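Local structure of glutathione S-transferase (3AY8) at residues A[81-85]-A[86-90]; A[126-129]-A[130-134]. The protein probably transfers glutathione to electrophilic substrates, as a homodimeric cytosolic glutathione S-transferase of the silkworm Bombyx mori. All coordinates share one frame; numbering follows the deposited sequence. Where two conformers were deposited one is given.

Contact 1 (81-85 with 86-90) lies in the loop that joins the thioredoxin-like N-terminal domain, after helix 68-79, to helix 90-120 of the all-helical C-terminal domain. Contact 2 (126-129 with 130-134) covers the N-cap residue and opening two turns of helix 128-147, the next helix of that C-terminal domain. Contact 1 closes before contact 2 opens, and they do not touch: their centres are 36 Å apart, their nearest atoms about 22 Å, and they sit on opposite sides of the chain's centre, each about 20 Å from it. Helix 90-120 is common to both, receiving Tyr86 and Pro87 of contact 1 and Leu130 and Ile126 of contact 2. Leu90 packs on Asp77 of the second subunit.

Contact 1 (A[81-85]-A[86-90]); sequences KDDQW and YPKDL
Asp83 to Tyr86 form a type I beta turn, closed by Tyr86 N donating to Asp83 O at 3.0 Å. Beyond the turn the carboxylate of Asp83, in one of its two conformers, reaches the backbone of Lys88: Lys88 N lies 3.1 Å from Asp83 OD2 on its syn side in a nearly straight bond (166°), while its bond to OD1 is weak. OD2 also accepts from a water at 2.6 Å, which accepts from Asp89 N, so one carboxylate oxygen serves two successive amides. This is the linker between the two domains of the glutathione S-transferase fold, and Asp89 is the N-cap of helix 90-120, its OD2 taking the amide of Lys92. Pro87 lies over the turn, its CD 3.7 Å from Gln84 O and its CA 3.4 Å from Asp83 O in a CH-O contact, and it packs on Lys92 and Val96. A glycine here would probably leave Gln84 O without its neighbour CD and let the chain before Lys88 turn more freely. Tyr86 CG, anti to the backbone N (chi1 -167°), carries the ring to Cys73 and Ala76 of helix 68-79; its OH bonds Asn97, and Arg93 makes a cation-pi contact.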
loop_
_atom_site.group_PDB
_atom_site.type_symbol
_atom_site.label_atom_id
_atom_site.label_comp_id
_atom_site.label_asym_id
_atom_site.label_seq_id
_atom_site.Cartn_x
_atom_site.Cartn_y
_atom_site.Cartn_z
ATOM N N LYS A 81 -14.545 14.172 -14.556
ATOM C CA LYS A 81 -15.544 14.571 -15.550
ATOM C C LYS A 81 -15.899 13.424 -16.495
ATOM O O LYS A 81 -16.859 13.521 -17.260
ATOM C CB LYS A 81 -15.062 15.792 -16.339
ATOM C CG LYS A 81 -15.194 17.103 -15.575
ATOM C CD LYS A 81 -14.314 18.189 -16.183
ATOM C CE LYS A 81 -14.402 19.476 -15.372
ATOM N NZ LYS A 81 -13.164 20.292 -15.516
ATOM N N ASP A 82 -15.102 12.357 -16.441
ATOM C CA ASP A 82 -15.369 11.098 -17.139
ATOM C C ASP A 82 -14.818 9.966 -16.259
ATOM O O ASP A 82 -14.506 10.189 -15.079
ATOM C CB ASP A 82 -14.699 11.087 -18.523
ATOM C CG ASP A 82 -13.196 11.306 -18.444
ATOM O OD1 ASP A 82 -12.754 12.139 -17.625
ATOM O OD2 ASP A 82 -12.450 10.647 -19.204
ATOM N N ASP A 83 -14.659 8.805 -16.898
ATOM C CA ASP A 83 -14.312 7.541 -16.275
ATOM C C ASP A 83 -12.827 7.206 -16.464
ATOM O O ASP A 83 -12.242 6.494 -15.650
ATOM C CB ASP A 83 -15.157 6.434 -16.912
ATOM C CG ASP A 83 -15.446 5.301 -15.958
ATOM O OD1 ASP A 83 -15.525 5.572 -14.748
ATOM O OD2 ASP A 83 -15.595 4.147 -16.414
ATOM N N GLN A 84 -12.232 7.728 -17.535
ATOM C CA GLN A 84 -10.881 7.341 -17.961
ATOM C C GLN A 84 -9.902 7.107 -16.815
ATOM O O GLN A 84 -9.225 6.084 -16.769
ATOM C CB GLN A 84 -10.278 8.390 -18.915
ATOM C CG GLN A 84 -9.067 7.885 -19.683
ATOM C CD GLN A 84 -8.005 8.954 -19.933
ATOM O OE1 GLN A 84 -6.866 8.812 -19.494
ATOM N NE2 GLN A 84 -8.374 10.019 -20.644
ATOM N N TRP A 85 -9.829 8.072 -15.908
ATOM C CA TRP A 85 -8.759 8.133 -14.898
ATOM C C TRP A 85 -8.889 7.088 -13.790
ATOM O O TRP A 85 -7.892 6.650 -13.235
ATOM C CB TRP A 85 -8.592 9.551 -14.350
ATOM C CG TRP A 85 -8.055 10.509 -15.393
ATOM C CD1 TRP A 85 -8.781 11.398 -16.143
ATOM C CD2 TRP A 85 -6.689 10.660 -15.808
ATOM N NE1 TRP A 85 -7.957 12.091 -16.989
ATOM C CE2 TRP A 85 -6.667 11.660 -16.810
ATOM C CE3 TRP A 85 -5.483 10.045 -15.439
ATOM C CZ2 TRP A 85 -5.479 12.071 -17.437
ATOM C CZ3 TRP A 85 -4.303 10.450 -16.066
ATOM C CH2 TRP A 85 -4.311 11.451 -17.056
ATOM N N TYR A 86 -10.120 6.684 -13.494
ATOM C CA TYR A 86 -10.395 5.651 -12.492
ATOM C C TYR A 86 -11.691 4.950 -12.905
ATOM O O TYR A 86 -12.759 5.318 -12.436
ATOM C CB TYR A 86 -10.537 6.293 -11.110
ATOM C CG TYR A 86 -10.530 5.341 -9.927
ATOM C CD1 TYR A 86 -9.653 4.249 -9.877
ATOM C CD2 TYR A 86 -11.372 5.556 -8.843
ATOM C CE1 TYR A 86 -9.640 3.387 -8.787
ATOM C CE2 TYR A 86 -11.368 4.697 -7.742
ATOM C CZ TYR A 86 -10.495 3.618 -7.725
ATOM O OH TYR A 86 -10.479 2.770 -6.642
ATOM N N PRO A 87 -11.595 3.952 -13.804
ATOM C CA PRO A 87 -12.819 3.363 -14.391
ATOM C C PRO A 87 -13.765 2.749 -13.368
ATOM O O PRO A 87 -13.317 2.133 -12.389
ATOM C CB PRO A 87 -12.285 2.301 -15.353
ATOM C CG PRO A 87 -10.914 2.797 -15.732
ATOM C CD PRO A 87 -10.377 3.435 -14.450
ATOM N N LYS A 88 -15.064 2.930 -13.605
ATOM C CA LYS A 88 -16.077 2.432 -12.691
ATOM C C LYS A 88 -16.304 0.931 -12.844
ATOM O O LYS A 88 -16.696 0.283 -11.877
ATOM C CB LYS A 88 -17.384 3.214 -12.832
ATOM C CG LYS A 88 -17.200 4.712 -12.583
ATOM C CD LYS A 88 -18.509 5.419 -12.255
ATOM C CE LYS A 88 -18.510 5.937 -10.822
ATOM N NZ LYS A 88 -17.659 7.152 -10.722
ATOM N N ASP A 89 -16.047 0.383 -14.034
ATOM C CA ASP A 89 -16.095 -1.083 -14.243
ATOM C C ASP A 89 -15.239 -1.766 -13.160
ATOM O O ASP A 89 -14.085 -1.372 -12.944
ATOM C CB ASP A 89 -15.600 -1.456 -15.656
ATOM C CG ASP A 89 -15.464 -2.976 -15.868
ATOM O OD1 ASP A 89 -16.460 -3.625 -16.263
ATOM O OD2 ASP A 89 -14.357 -3.528 -15.666
ATOM N N LEU A 90 -15.801 -2.776 -12.493
ATOM C CA LEU A 90 -15.172 -3.343 -11.299
ATOM C C LEU A 90 -13.860 -4.046 -11.569
ATOM O O LEU A 90 -12.959 -3.985 -10.749
ATOM C CB LEU A 90 -16.132 -4.278 -10.541
ATOM C CG LEU A 90 -17.346 -3.575 -9.937
ATOM C CD1 LEU A 90 -18.253 -4.573 -9.229
ATOM C CD2 LEU A 90 -16.888 -2.474 -8.979
HETATM O O HOH W 1 -15.470 1.582 -16.750
#

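Contact 2 (A[126-129]-A[130-134]); sequences IKQS and LKDDL
The flat groups of Gln128 and Asp132, one helical turn apart, have planes 45° apart, and the two side chains run across each other at a slant, with Gln128 CG 4.0 Å from Asp132 OD2. Gln128 reaches over because its chain, with CG anti to the backbone N (chi1 -176°), folds at chi2 (69°). The backbone is regular: Asp132 N donates to Gln128 O at 2.9 Å, Lys131 N to Lys127 O at 3.0 Å, and Asp133 N to Ser129 O at 3.0 Å.

These i to i+4 bonds open helix 128-147 of the C-terminal domain, with Lys127 at the N-cap position. Leu130 turns its CG and CD1 against Lys127, in one of the two conformers of that lysine: Lys127 CB is 3.8 Å from Leu130 CG, the chains crossing so that the aliphatic part of the lysine lies on the leucine. At its root Leu130 CB rests 3.5 Å from Lys127 O, and the side chain also packs on Ile114 of helix 90-120. Ile126 CG2 meets Lys131 CB at 4.2 Å, and both residues touch Trp175. Ile126 reaches Ile114 as well, so it and Leu130 share one residue of helix 90-120, whereas Lys131 runs on extended and its amino end leads away from Ile126 to Ser129. Asp133 OD1 makes a salt bridge with Lys110 NZ, joining the helix start to helix 90-120.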
loop_
_atom_site.group_PDB
_atom_site.type_symbol
_atom_site.label_atom_id
_atom_site.label_comp_id
_atom_site.label_asym_id
_atom_site.label_seq_id
_atom_site.Cartn_x
_atom_site.Cartn_y
_atom_site.Cartn_z
ATOM N N ILE A 126 24.208 3.208 -1.163
ATOM C CA ILE A 126 23.070 2.370 -1.502
ATOM C C ILE A 126 23.477 0.909 -1.277
ATOM O O ILE A 126 24.356 0.400 -1.969
ATOM C CB ILE A 126 22.595 2.647 -2.945
ATOM C CG1 ILE A 126 22.236 4.148 -3.082
ATOM C CG2 ILE A 126 21.433 1.707 -3.321
ATOM C CD1 ILE A 126 21.688 4.600 -4.449
ATOM N N LYS A 127 22.849 0.260 -0.291
ATOM C CA LYS A 127 23.146 -1.136 0.030
ATOM C C LYS A 127 22.777 -2.045 -1.140
ATOM O O LYS A 127 21.730 -1.873 -1.765
ATOM C CB LYS A 127 22.404 -1.592 1.291
ATOM C CG LYS A 127 23.042 -1.176 2.616
ATOM C CD LYS A 127 22.118 -1.533 3.793
ATOM C CE LYS A 127 22.511 -0.811 5.084
ATOM N NZ LYS A 127 23.254 -1.668 6.056
ATOM N N GLN A 128 23.643 -3.013 -1.428
ATOM C CA GLN A 128 23.417 -3.940 -2.533
ATOM C C GLN A 128 22.089 -4.689 -2.396
ATOM O O GLN A 128 21.340 -4.794 -3.365
ATOM C CB GLN A 128 24.586 -4.922 -2.689
ATOM C CG GLN A 128 24.440 -5.850 -3.904
ATOM C CD GLN A 128 24.570 -5.105 -5.223
ATOM O OE1 GLN A 128 23.665 -5.139 -6.067
ATOM N NE2 GLN A 128 25.686 -4.409 -5.397
ATOM N N SER A 129 21.807 -5.202 -1.199
ATOM C CA SER A 129 20.536 -5.888 -0.905
ATOM C C SER A 129 19.301 -5.031 -1.230
ATOM O O SER A 129 18.310 -5.511 -1.794
ATOM C CB SER A 129 20.488 -6.294 0.568
ATOM O OG SER A 129 20.690 -5.152 1.402
ATOM N N LEU A 130 19.366 -3.760 -0.862
ATOM C CA LEU A 130 18.268 -2.825 -1.127
ATOM C C LEU A 130 18.108 -2.530 -2.616
ATOM O O LEU A 130 16.979 -2.369 -3.108
ATOM C CB LEU A 130 18.516 -1.529 -0.375
ATOM C CG LEU A 130 18.575 -1.674 1.146
ATOM C CD1 LEU A 130 18.785 -0.295 1.762
ATOM C CD2 LEU A 130 17.304 -2.334 1.688
ATOM N N LYS A 131 19.244 -2.444 -3.312
ATOM C CA LYS A 131 19.282 -2.199 -4.752
ATOM C C LYS A 131 18.633 -3.366 -5.481
ATOM O O LYS A 131 17.787 -3.166 -6.351
ATOM C CB LYS A 131 20.733 -2.019 -5.215
ATOM C CG LYS A 131 20.923 -1.782 -6.706
ATOM C CD LYS A 131 22.403 -1.577 -7.060
ATOM C CE LYS A 131 22.566 -1.284 -8.545
ATOM N NZ LYS A 131 23.994 -0.991 -8.896
ATOM N N ASP A 132 19.035 -4.585 -5.124
ATOM C CA ASP A 132 18.457 -5.787 -5.721
ATOM C C ASP A 132 16.954 -5.881 -5.468
ATOM O O ASP A 132 16.196 -6.286 -6.346
ATOM C CB ASP A 132 19.126 -7.036 -5.151
ATOM C CG ASP A 132 20.584 -7.147 -5.529
ATOM O OD1 ASP A 132 21.077 -6.344 -6.355
ATOM O OD2 ASP A 132 21.252 -8.041 -4.977
ATOM N N ASP A 133 16.545 -5.529 -4.252
ATOM C CA ASP A 133 15.138 -5.585 -3.854
ATOM C C ASP A 133 14.310 -4.644 -4.729
ATOM O O ASP A 133 13.293 -5.052 -5.289
ATOM C CB ASP A 133 14.997 -5.226 -2.372
ATOM C CG ASP A 133 13.702 -5.756 -1.751
ATOM O OD1 ASP A 133 13.024 -6.622 -2.361
ATOM O OD2 ASP A 133 13.357 -5.279 -0.650
ATOM N N LEU A 134 14.769 -3.400 -4.873
ATOM C CA LEU A 134 14.090 -2.445 -5.729
ATOM C C LEU A 134 14.073 -2.909 -7.194
ATOM O O LEU A 134 13.050 -2.829 -7.850
ATOM C CB LEU A 134 14.704 -1.036 -5.620
ATOM C CG LEU A 134 14.092 0.029 -6.552
ATOM C CD1 LEU A 134 12.563 0.182 -6.381
ATOM C CD2 LEU A 134 14.790 1.386 -6.393
#